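Local coordinates for HTH-type transcriptional regulator mcbR (Escherichia coli UMEA 3718-1, PDB 4P9F), which represses expression of McbA by binding its promoter region, which prevents colanic acid overproduction and mucoidy, and is important for biofilm formation, at residues L18-L23 with Q124-N129; E78-R83 with Q204-L209; E85-A90 with Q151-M156; E108-L113 with E177-L182. All coordinates share one frame; numbering follows the deposited sequence.

Overall arrangement
Contact 1 joins the end of helix 6-19, in the GntR-type DNA-binding region, to helix 122-138 of the FCD domain; contacts 2, 3 and 4 are helix-helix contacts on the FCD side. Along the chain the first segments come in the order 1, 2, 3, 4, and the second 1, 3, 4, 2, so contacts 3 and 4 are nested within contact 2. Contacts 2 and 3 share helix 73-95, their centres 10 Å apart, and both border the second subunit. Contact 1 lies about 15 Å from each of these; contact 4, 19 Å from both, is, like contact 1, not touched by that subunit. Contact 1 thus joins the two domains; contacts 2 and 3 lie beside the dimer face.

Contact 1 of 4, residues L18-L23 with Q124-N129; sequences LSIGAL and QIINVN
The flat side-chain group at this contact is the Asn127 amide, whose oxygen OD1 lies beside Ile20 CG2 at a loose 4.3 Å; the other planar element is the Ile20 backbone carbonyl, whose O is met by Ile126 CD1 at 3.6 Å. The amide oxygen has its polar business away from Ile20, accepting hydrogen bonds from His16 NE2, one turn back in helix 6-19, and from Arg130 NH2. The Ile20 carbonyl oxygen in turn is bonded to Tyr164 OH, so the methyl of Ile126 packs against an oxygen that already has a polar partner. The apolar centre is formed by two isoleucines whose side chains cross at about a right angle. Ile126 CG2 rests against Ile20 CA at 3.7 Å and against Ile20 CB at 3.9 Å. On Ile20, CG1 sits between the backbone N and the carbonyl carbon (chi1 66°), which turns the ethyl arm away from Ile126, so that CA, CB and CG2 face it. Ile126 keeps its own CG1 beside the backbone N and extends to CD1, bringing that methyl up to the Ile20 carbonyl. Leu160 also touches Ile126, and His161 ND1 bonds to Gly21 O, so the stretch following helix 143-156 borders the same turn. Gly21, with a positive phi of 75°, is the C-prime residue here: its N bonds to Leu18 O at 3.1 Å, while Ala22 N reaches back to Gln17 O. This is a Schellman motif, ending helix 6-19 of the GntR-type region where it meets helix 122-138 of the FCD domain.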
# COMPACT_ATOMS: atom_id res chain seq x y z
N LEU A 18 8.30 -11.32 9.27
CA LEU A 18 6.85 -11.39 9.03
C LEU A 18 6.57 -11.92 7.64
O LEU A 18 5.81 -12.87 7.49
CB LEU A 18 6.20 -10.02 9.23
CG LEU A 18 6.04 -9.55 10.68
CD1 LEU A 18 5.71 -8.06 10.72
CD2 LEU A 18 4.95 -10.35 11.43
N SER A 19 7.26 -11.37 6.64
CA SER A 19 7.06 -11.70 5.23
C SER A 19 7.32 -13.17 4.87
O SER A 19 6.62 -13.73 4.01
CB SER A 19 7.98 -10.85 4.35
OG SER A 19 7.63 -9.49 4.46
N ILE A 20 8.30 -13.79 5.51
CA ILE A 20 8.65 -15.18 5.18
C ILE A 20 7.91 -16.19 6.05
O ILE A 20 8.19 -17.39 5.99
CB ILE A 20 10.16 -15.44 5.31
CG1 ILE A 20 10.58 -15.31 6.78
CG2 ILE A 20 10.95 -14.52 4.39
CD1 ILE A 20 12.04 -15.68 7.03
N GLY A 21 6.96 -15.71 6.85
CA GLY A 21 6.15 -16.57 7.71
C GLY A 21 6.85 -17.10 8.96
O GLY A 21 6.39 -18.08 9.57
N ALA A 22 7.92 -16.44 9.38
CA ALA A 22 8.68 -16.87 10.54
C ALA A 22 7.95 -16.56 11.86
O ALA A 22 8.22 -17.18 12.88
CB ALA A 22 10.07 -16.19 10.55
N LEU A 23 6.99 -15.64 11.82
CA LEU A 23 6.27 -15.30 13.05
C LEU A 23 4.85 -15.84 12.97
O LEU A 23 4.14 -15.63 11.98
CB LEU A 23 6.25 -13.79 13.26
CG LEU A 23 7.64 -13.16 13.33
CD1 LEU A 23 7.55 -11.67 13.56
CD2 LEU A 23 8.48 -13.82 14.40
N GLN A 124 14.44 -20.68 2.77
CA GLN A 124 15.17 -20.23 1.59
C GLN A 124 14.30 -20.25 0.34
O GLN A 124 14.39 -19.36 -0.50
CB GLN A 124 16.41 -21.10 1.40
CG GLN A 124 17.65 -20.50 2.03
CD GLN A 124 18.05 -19.19 1.36
OE1 GLN A 124 17.63 -18.09 1.77
NE2 GLN A 124 18.87 -19.30 0.31
N ILE A 125 13.44 -21.26 0.23
CA ILE A 125 12.45 -21.30 -0.85
C ILE A 125 11.56 -20.05 -0.82
O ILE A 125 11.32 -19.37 -1.83
CB ILE A 125 11.55 -22.54 -0.75
CG1 ILE A 125 12.35 -23.82 -1.00
CG2 ILE A 125 10.35 -22.43 -1.73
CD1 ILE A 125 11.54 -25.07 -0.84
N ILE A 126 11.04 -19.76 0.36
CA ILE A 126 10.19 -18.61 0.52
C ILE A 126 10.96 -17.32 0.24
O ILE A 126 10.51 -16.47 -0.53
CB ILE A 126 9.59 -18.58 1.93
CG1 ILE A 126 8.64 -19.78 2.09
CG2 ILE A 126 8.84 -17.29 2.17
CD1 ILE A 126 8.08 -19.96 3.49
N ASN A 127 12.15 -17.22 0.82
CA ASN A 127 12.95 -16.01 0.68
C ASN A 127 13.42 -15.75 -0.75
O ASN A 127 13.33 -14.62 -1.24
CB ASN A 127 14.15 -16.05 1.62
CG ASN A 127 14.91 -14.73 1.63
OD1 ASN A 127 14.32 -13.66 1.81
ND2 ASN A 127 16.22 -14.79 1.44
N VAL A 128 13.92 -16.79 -1.41
CA VAL A 128 14.39 -16.62 -2.78
C VAL A 128 13.22 -16.27 -3.72
O VAL A 128 13.38 -15.45 -4.62
CB VAL A 128 15.15 -17.88 -3.28
CG1 VAL A 128 15.54 -17.72 -4.74
CG2 VAL A 128 16.42 -18.09 -2.45
N ASN A 129 12.04 -16.86 -3.51
CA ASN A 129 10.86 -16.48 -4.31
C ASN A 129 10.58 -14.98 -4.20
O ASN A 129 10.36 -14.30 -5.21
CB ASN A 129 9.63 -17.29 -3.87
CG ASN A 129 8.31 -16.65 -4.30
OD1 ASN A 129 7.60 -16.09 -3.47
ND2 ASN A 129 8.00 -16.71 -5.57

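Contact 2 of 4, residues E78-R83 with Q204-L209; sequences EINRIR and QNIAIL
Within the all-helical FCD domain, Asn80 and Arg83 of helix 73-95 face Ile206 of helix 191-210, the helix that closes the bundle near the C-terminus. The Asn80 and Ile206 side chains come from opposite directions. Ile206 CD1 reaches Asn80 CG at 3.5 Å, and Ile206 CG1 lies 3.6 Å from Asn80 ND2. Ile206 CG1 also approaches Arg83 NH2, at 3.7 Å, meeting the guanidinium obliquely. The polar groups are fastened to each other within their own helix. Arg83 grips Asn80 side-on, with two nitrogens on one oxygen: NE to Asn80 OD1 at 2.8 Å is the straighter bond (163°) and lies in the carbonyl plane, while NH2 to the same OD1 at 3.2 Å comes from above that plane. Both bonds lie in the guanidinium plane. Arg83 gets there with CG between its backbone N and carbonyl carbon (chi1 73°), from which the chain runs extended to NE. Arg83 NH1 is salt-bridged to Glu87, and Arg133 lies close by. With an alanine at Asn80, Arg83 NE and NH2 would probably lose their shared acceptor, leaving the guanidinium less firmly fixed, held at NH1, and a gap beside Ile206 CD1. On another side of helix 73-95, Glu78 bonds to Leu145 of the second subunit. A buried cation is thus held by an amide and a carboxylate, with the Ile206 chain packed against the amide and one guanidinium nitrogen.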
# COMPACT_ATOMS: atom_id res chain seq x y z
N GLU A 78 -8.48 -10.81 0.56
CA GLU A 78 -8.39 -9.39 0.23
C GLU A 78 -6.98 -8.96 -0.17
O GLU A 78 -6.79 -8.25 -1.17
CB GLU A 78 -8.89 -8.53 1.39
CG GLU A 78 -8.76 -7.04 1.09
CD GLU A 78 -9.29 -6.17 2.22
OE1 GLU A 78 -9.72 -6.70 3.26
OE2 GLU A 78 -9.25 -4.93 2.06
N ILE A 79 -6.00 -9.37 0.62
CA ILE A 79 -4.59 -9.07 0.34
C ILE A 79 -4.18 -9.63 -1.02
O ILE A 79 -3.48 -8.97 -1.79
CB ILE A 79 -3.67 -9.65 1.43
CG1 ILE A 79 -3.91 -8.91 2.75
CG2 ILE A 79 -2.19 -9.56 1.01
CD1 ILE A 79 -3.26 -9.56 3.97
N ASN A 80 -4.61 -10.86 -1.31
CA ASN A 80 -4.30 -11.48 -2.60
C ASN A 80 -4.93 -10.74 -3.78
O ASN A 80 -4.28 -10.56 -4.81
CB ASN A 80 -4.75 -12.94 -2.61
CG ASN A 80 -3.82 -13.83 -1.82
OD1 ASN A 80 -2.63 -13.53 -1.70
ND2 ASN A 80 -4.36 -14.90 -1.26
N ARG A 81 -6.17 -10.31 -3.62
CA ARG A 81 -6.87 -9.58 -4.67
C ARG A 81 -6.16 -8.25 -4.95
O ARG A 81 -5.99 -7.88 -6.11
CB ARG A 81 -8.33 -9.34 -4.28
CG ARG A 81 -9.12 -10.62 -4.19
CD ARG A 81 -10.52 -10.38 -3.66
NE ARG A 81 -11.35 -9.69 -4.62
CZ ARG A 81 -12.67 -9.57 -4.50
NH1 ARG A 81 -13.28 -10.09 -3.45
NH2 ARG A 81 -13.36 -8.92 -5.43
N ILE A 82 -5.73 -7.57 -3.90
CA ILE A 82 -5.02 -6.31 -4.07
C ILE A 82 -3.67 -6.54 -4.74
O ILE A 82 -3.33 -5.89 -5.73
CB ILE A 82 -4.80 -5.58 -2.72
CG1 ILE A 82 -6.14 -5.28 -2.03
CG2 ILE A 82 -4.04 -4.26 -2.96
CD1 ILE A 82 -6.01 -4.83 -0.57
N ARG A 83 -2.89 -7.47 -4.22
CA ARG A 83 -1.54 -7.63 -4.74
C ARG A 83 -1.55 -8.25 -6.13
O ARG A 83 -0.60 -8.09 -6.89
CB ARG A 83 -0.72 -8.47 -3.79
CG ARG A 83 -1.08 -9.94 -3.80
CD ARG A 83 -0.29 -10.64 -2.73
NE ARG A 83 -0.48 -12.09 -2.72
CZ ARG A 83 0.33 -12.96 -3.31
NH1 ARG A 83 1.42 -12.53 -3.96
NH2 ARG A 83 0.07 -14.25 -3.22
N GLN A 204 -1.01 -21.02 -7.87
CA GLN A 204 -0.54 -22.28 -7.29
C GLN A 204 -0.01 -22.08 -5.85
O GLN A 204 -0.21 -22.95 -5.00
CB GLN A 204 0.53 -22.92 -8.18
CG GLN A 204 1.87 -22.19 -8.23
CD GLN A 204 2.90 -22.85 -9.15
OE1 GLN A 204 2.56 -23.71 -9.97
NE2 GLN A 204 4.17 -22.46 -9.01
N ASN A 205 0.62 -20.94 -5.57
CA ASN A 205 1.17 -20.71 -4.23
C ASN A 205 0.06 -20.44 -3.20
O ASN A 205 0.10 -20.92 -2.06
CB ASN A 205 2.21 -19.56 -4.24
CG ASN A 205 3.50 -19.93 -4.99
OD1 ASN A 205 3.72 -21.10 -5.30
ND2 ASN A 205 4.35 -18.95 -5.24
N ILE A 206 -0.93 -19.67 -3.62
CA ILE A 206 -2.10 -19.38 -2.80
C ILE A 206 -2.89 -20.65 -2.47
O ILE A 206 -3.36 -20.82 -1.34
CB ILE A 206 -3.03 -18.36 -3.53
CG1 ILE A 206 -2.40 -16.95 -3.53
CG2 ILE A 206 -4.41 -18.27 -2.91
CD1 ILE A 206 -3.10 -15.99 -4.50
N ALA A 207 -3.01 -21.53 -3.45
CA ALA A 207 -3.73 -22.79 -3.27
C ALA A 207 -3.13 -23.59 -2.11
O ALA A 207 -3.84 -24.22 -1.33
CB ALA A 207 -3.69 -23.60 -4.56
N ILE A 208 -1.81 -23.54 -2.00
CA ILE A 208 -1.11 -24.18 -0.89
C ILE A 208 -1.45 -23.51 0.44
O ILE A 208 -1.68 -24.20 1.44
CB ILE A 208 0.41 -24.13 -1.11
CG1 ILE A 208 0.76 -24.80 -2.43
CG2 ILE A 208 1.15 -24.81 0.05
CD1 ILE A 208 2.22 -24.69 -2.78
N LEU A 209 -1.50 -22.18 0.45
CA LEU A 209 -1.77 -21.47 1.70
C LEU A 209 -3.17 -21.76 2.22
O LEU A 209 -3.37 -21.81 3.43
CB LEU A 209 -1.61 -19.96 1.52
CG LEU A 209 -0.22 -19.44 1.20
CD1 LEU A 209 -0.21 -17.93 1.22
CD2 LEU A 209 0.80 -20.02 2.21

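Contact 3 of 4, residues E85-A90 with Q151-M156; sequences ELELMA and QLWVRM
Glu87 reaches Trp153 because its chain is extended beyond CG (chi2 -170°), and Trp153 turns to meet it with CG beside its own backbone N, so that the indole swings out towards helix 73-95. The two side chains approach at a slant, the carboxylate and ring planes nearly perpendicular. Trp153 NE1 donates a hydrogen bond to Glu87 OE2 over 3.0 Å, with an N-H...O angle of 149°. The donor comes from above the carboxylate plane, and OE2 is 21° out of the indole plane, which contributes to the bend. Glu87 OE1 lies at the ring edge, in plane, 3.8 Å from Trp153 CZ2. These residues pair helix 73-95 with helix 143-156 in the FCD helical bundle, and the carboxylate sits among several partners: OE1 is bonded to Tyr137 OH and salt-bridged to Arg133, with Arg83 a further charge nearby. With two arginines and an indole N-H around it, Glu87 is likely to remain ionised in spite of its burial, and the crowd of donors fixes its rotation. Next to this polar cluster, Leu86 and Leu152 cross at about a right angle and meet through single methyls, Leu86 CD1 to Leu152 CD1 at 3.7 Å. Leu152 also touches Ile82, extending the apolar seam one turn back along helix 73-95. Beyond it lies the second subunit: Gln151 is hydrogen-bonded to Gln151 of that chain, and Arg155 forms a salt bridge with its Glu147.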
# COMPACT_ATOMS: atom_id res chain seq x y z
N GLU A 85 -3.41 -7.33 -8.68
CA GLU A 85 -3.33 -6.21 -9.60
C GLU A 85 -1.98 -5.51 -9.57
O GLU A 85 -1.44 -5.16 -10.61
CB GLU A 85 -4.44 -5.18 -9.34
CG GLU A 85 -5.82 -5.77 -9.46
CD GLU A 85 -6.14 -6.25 -10.88
OE1 GLU A 85 -5.56 -5.71 -11.85
OE2 GLU A 85 -6.97 -7.17 -11.01
N LEU A 86 -1.44 -5.31 -8.37
CA LEU A 86 -0.20 -4.54 -8.24
C LEU A 86 1.00 -5.28 -8.81
O LEU A 86 1.84 -4.68 -9.48
CB LEU A 86 0.06 -4.19 -6.78
CG LEU A 86 -1.02 -3.31 -6.14
CD1 LEU A 86 -0.66 -2.88 -4.70
CD2 LEU A 86 -1.35 -2.09 -7.02
N GLU A 87 1.08 -6.59 -8.54
CA GLU A 87 2.23 -7.37 -8.99
C GLU A 87 2.21 -7.59 -10.52
O GLU A 87 3.25 -7.55 -11.16
CB GLU A 87 2.27 -8.71 -8.23
CG GLU A 87 2.58 -8.53 -6.72
CD GLU A 87 2.87 -9.84 -5.99
OE1 GLU A 87 3.64 -10.67 -6.51
OE2 GLU A 87 2.32 -10.04 -4.90
N LEU A 88 1.02 -7.77 -11.08
CA LEU A 88 0.88 -7.89 -12.52
C LEU A 88 1.23 -6.56 -13.20
O LEU A 88 1.82 -6.54 -14.28
CB LEU A 88 -0.54 -8.32 -12.89
CG LEU A 88 -0.91 -9.76 -12.52
CD1 LEU A 88 -2.26 -10.16 -13.09
CD2 LEU A 88 0.17 -10.72 -12.98
N MSE A 89 0.87 -5.46 -12.55
CA MSE A 89 1.25 -4.14 -13.05
C MSE A 89 2.76 -3.95 -13.00
O MSE A 89 3.37 -3.47 -13.96
CB MSE A 89 0.56 -3.03 -12.24
CG MSE A 89 0.90 -1.60 -12.69
SE MSE A 89 0.24 -0.25 -11.39
CE MSE A 89 -1.16 -1.29 -10.54
N ALA A 90 3.34 -4.33 -11.86
CA ALA A 90 4.78 -4.25 -11.70
C ALA A 90 5.51 -5.08 -12.76
O ALA A 90 6.46 -4.61 -13.38
CB ALA A 90 5.20 -4.69 -10.29
N GLN A 151 4.74 -4.22 1.36
CA GLN A 151 3.84 -3.99 2.50
C GLN A 151 2.77 -5.10 2.57
O GLN A 151 2.47 -5.65 3.64
CB GLN A 151 3.19 -2.62 2.34
CG GLN A 151 2.87 -1.91 3.61
CD GLN A 151 2.11 -0.62 3.36
OE1 GLN A 151 1.07 -0.39 3.95
NE2 GLN A 151 2.63 0.21 2.46
N LEU A 152 2.21 -5.45 1.42
CA LEU A 152 1.17 -6.48 1.38
C LEU A 152 1.73 -7.87 1.70
O LEU A 152 1.07 -8.69 2.32
CB LEU A 152 0.47 -6.45 0.02
CG LEU A 152 -0.39 -5.18 -0.19
CD1 LEU A 152 -0.78 -4.99 -1.66
CD2 LEU A 152 -1.65 -5.24 0.69
N TRP A 153 2.98 -8.12 1.31
CA TRP A 153 3.65 -9.37 1.68
C TRP A 153 3.83 -9.49 3.19
O TRP A 153 3.77 -10.58 3.75
CB TRP A 153 5.01 -9.46 0.99
CG TRP A 153 4.94 -9.76 -0.48
CD1 TRP A 153 3.84 -10.13 -1.21
CD2 TRP A 153 6.02 -9.63 -1.42
NE1 TRP A 153 4.19 -10.29 -2.54
CE2 TRP A 153 5.52 -9.98 -2.69
CE3 TRP A 153 7.38 -9.26 -1.30
CZ2 TRP A 153 6.32 -9.98 -3.84
CZ3 TRP A 153 8.18 -9.26 -2.44
CH2 TRP A 153 7.64 -9.62 -3.70
N VAL A 154 4.13 -8.35 3.82
CA VAL A 154 4.24 -8.30 5.28
C VAL A 154 2.90 -8.62 5.93
O VAL A 154 2.85 -9.36 6.89
CB VAL A 154 4.72 -6.91 5.77
CG1 VAL A 154 4.62 -6.81 7.30
CG2 VAL A 154 6.18 -6.64 5.32
N ARG A 155 1.82 -8.08 5.38
CA ARG A 155 0.46 -8.30 5.91
C ARG A 155 0.04 -9.77 5.77
O ARG A 155 -0.54 -10.35 6.67
CB ARG A 155 -0.54 -7.38 5.18
CG ARG A 155 -0.36 -5.90 5.47
CD ARG A 155 -0.66 -5.54 6.91
NE ARG A 155 -2.09 -5.50 7.26
CZ ARG A 155 -2.87 -4.45 7.01
NH1 ARG A 155 -2.37 -3.40 6.37
NH2 ARG A 155 -4.13 -4.43 7.39
N MSE A 156 0.31 -10.39 4.62
CA MSE A 156 -0.08 -11.78 4.45
C MSE A 156 0.91 -12.74 5.11
O MSE A 156 0.58 -13.90 5.35
CB MSE A 156 -0.24 -12.15 2.98
CG MSE A 156 1.03 -12.18 2.19
SE MSE A 156 0.62 -12.66 0.32
CE MSE A 156 0.15 -14.44 0.55

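Contact 4 of 4, residues E108-L113 with E177-L182; sequences ELLEKL and ENYHLL
Leu110 and Leu113 pack tightly on Tyr179, whereas His180, at the edge of the contact, is met by a single methyl and is partly exposed. On the tight side Leu113 CD2 sits over one face of the tyrosine ring, 3.9 Å from the centroid and only 8° off the normal, a CH-pi contact. Its CG points opposite the backbone N (chi1 -175°), which carries the methyl out over the ring, and the two side chains cross at about a right angle. Leu110 comes in at the root of the same residue: its CD1 reaches Tyr179 CB at 3.5 Å. On the outer side Leu110 CD2 lies 3.8 Å from His180 ND1, oblique to the imidazole, and equally far, 3.8 Å, from Tyr179 O. Segments 108-113 and 177-182, on helices 100-119 and 177-187, run antiparallel, their axes 176° apart in direction and 10.9 Å at closest approach. The inner side is covered by helix 122-138, where Leu113 touches Val128 and Leu110 touches Phe132. The far end of the tyrosine is held as well: its OH bonds to Asn205 ND2 in helix 191-210. A leucine in place of Tyr179 would probably deprive the Leu113 methyl of its aromatic face and leave Asn205 ND2 without the hydroxyl. Tyr179 thus combines an apolar face, under the Leu113 methyl, with a polar hydroxyl bonded to Asn205, and so ties three helices of the FCD bundle together.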
# COMPACT_ATOMS: atom_id res chain seq x y z
N GLU A 108 20.28 -16.50 -11.89
CA GLU A 108 21.03 -16.95 -10.71
C GLU A 108 20.08 -17.19 -9.52
O GLU A 108 20.18 -18.20 -8.82
CB GLU A 108 22.12 -15.95 -10.33
CG GLU A 108 23.17 -15.71 -11.40
CD GLU A 108 24.25 -14.74 -10.96
OE1 GLU A 108 24.44 -14.56 -9.73
OE2 GLU A 108 24.94 -14.17 -11.84
N LEU A 109 19.15 -16.27 -9.30
CA LEU A 109 18.19 -16.44 -8.21
C LEU A 109 17.35 -17.71 -8.41
O LEU A 109 17.07 -18.43 -7.46
CB LEU A 109 17.31 -15.20 -8.09
CG LEU A 109 17.98 -13.98 -7.45
CD1 LEU A 109 17.09 -12.77 -7.53
CD2 LEU A 109 18.32 -14.27 -6.00
N LEU A 110 17.00 -18.00 -9.66
CA LEU A 110 16.22 -19.20 -9.97
C LEU A 110 16.96 -20.48 -9.62
O LEU A 110 16.37 -21.46 -9.15
CB LEU A 110 15.86 -19.19 -11.46
CG LEU A 110 14.45 -19.64 -11.82
CD1 LEU A 110 13.47 -18.92 -10.92
CD2 LEU A 110 14.15 -19.32 -13.27
N GLU A 111 18.27 -20.47 -9.86
CA GLU A 111 19.11 -21.61 -9.50
C GLU A 111 19.14 -21.77 -7.98
O GLU A 111 19.08 -22.90 -7.47
CB GLU A 111 20.52 -21.42 -10.03
CG GLU A 111 20.60 -21.37 -11.54
CD GLU A 111 22.00 -21.14 -12.05
OE1 GLU A 111 22.14 -20.90 -13.27
OE2 GLU A 111 22.97 -21.20 -11.25
N LYS A 112 19.25 -20.66 -7.26
CA LYS A 112 19.20 -20.67 -5.79
C LYS A 112 17.89 -21.30 -5.33
O LYS A 112 17.86 -22.11 -4.40
CB LYS A 112 19.31 -19.26 -5.23
CG LYS A 112 20.66 -18.59 -5.43
CD LYS A 112 21.78 -19.40 -4.84
CE LYS A 112 23.11 -18.68 -5.07
NZ LYS A 112 24.24 -19.35 -4.36
N LEU A 113 16.79 -20.93 -6.01
CA LEU A 113 15.47 -21.44 -5.64
C LEU A 113 15.40 -22.96 -5.80
O LEU A 113 14.92 -23.66 -4.90
CB LEU A 113 14.37 -20.77 -6.48
CG LEU A 113 12.93 -21.12 -6.12
CD1 LEU A 113 12.64 -20.79 -4.65
CD2 LEU A 113 11.90 -20.45 -7.05
N GLU A 177 8.70 -24.77 -12.37
CA GLU A 177 8.61 -24.67 -13.82
C GLU A 177 7.95 -23.35 -14.22
O GLU A 177 8.36 -22.73 -15.21
CB GLU A 177 7.85 -25.85 -14.41
CG GLU A 177 8.74 -27.06 -14.66
CD GLU A 177 9.98 -26.71 -15.47
OE1 GLU A 177 9.85 -26.33 -16.66
OE2 GLU A 177 11.09 -26.81 -14.92
N ASN A 178 6.95 -22.92 -13.47
CA ASN A 178 6.33 -21.63 -13.75
C ASN A 178 7.30 -20.46 -13.64
O ASN A 178 7.15 -19.46 -14.35
CB ASN A 178 5.12 -21.39 -12.84
CG ASN A 178 3.86 -22.11 -13.32
OD1 ASN A 178 3.65 -22.28 -14.52
ND2 ASN A 178 3.02 -22.53 -12.38
N TYR A 179 8.32 -20.60 -12.79
CA TYR A 179 9.34 -19.56 -12.63
C TYR A 179 10.26 -19.53 -13.86
O TYR A 179 10.59 -18.45 -14.36
CB TYR A 179 10.16 -19.80 -11.36
CG TYR A 179 9.41 -19.50 -10.08
CD1 TYR A 179 8.52 -20.43 -9.54
CD2 TYR A 179 9.57 -18.30 -9.40
CE1 TYR A 179 7.82 -20.17 -8.38
CE2 TYR A 179 8.87 -18.03 -8.22
CZ TYR A 179 8.00 -18.98 -7.73
OH TYR A 179 7.29 -18.75 -6.56
N HIS A 180 10.63 -20.71 -14.36
CA HIS A 180 11.38 -20.82 -15.61
C HIS A 180 10.61 -20.17 -16.76
O HIS A 180 11.17 -19.41 -17.54
CB HIS A 180 11.65 -22.29 -15.96
CG HIS A 180 12.66 -22.95 -15.08
ND1 HIS A 180 13.99 -22.62 -15.10
CD2 HIS A 180 12.53 -23.94 -14.16
CE1 HIS A 180 14.65 -23.36 -14.23
NE2 HIS A 180 13.79 -24.18 -13.65
N LEU A 181 9.31 -20.45 -16.82
CA LEU A 181 8.47 -19.92 -17.87
C LEU A 181 8.35 -18.40 -17.77
O LEU A 181 8.36 -17.70 -18.78
CB LEU A 181 7.09 -20.59 -17.82
CG LEU A 181 7.07 -22.07 -18.23
CD1 LEU A 181 5.68 -22.67 -18.08
CD2 LEU A 181 7.56 -22.22 -19.67
N LEU A 182 8.25 -17.88 -16.55
CA LEU A 182 8.20 -16.44 -16.35
C LEU A 182 9.50 -15.78 -16.82
O LEU A 182 9.48 -14.74 -17.48
CB LEU A 182 7.95 -16.11 -14.87
CG LEU A 182 7.99 -14.64 -14.54
CD1 LEU A 182 6.93 -13.90 -15.34
CD2 LEU A 182 7.79 -14.41 -13.03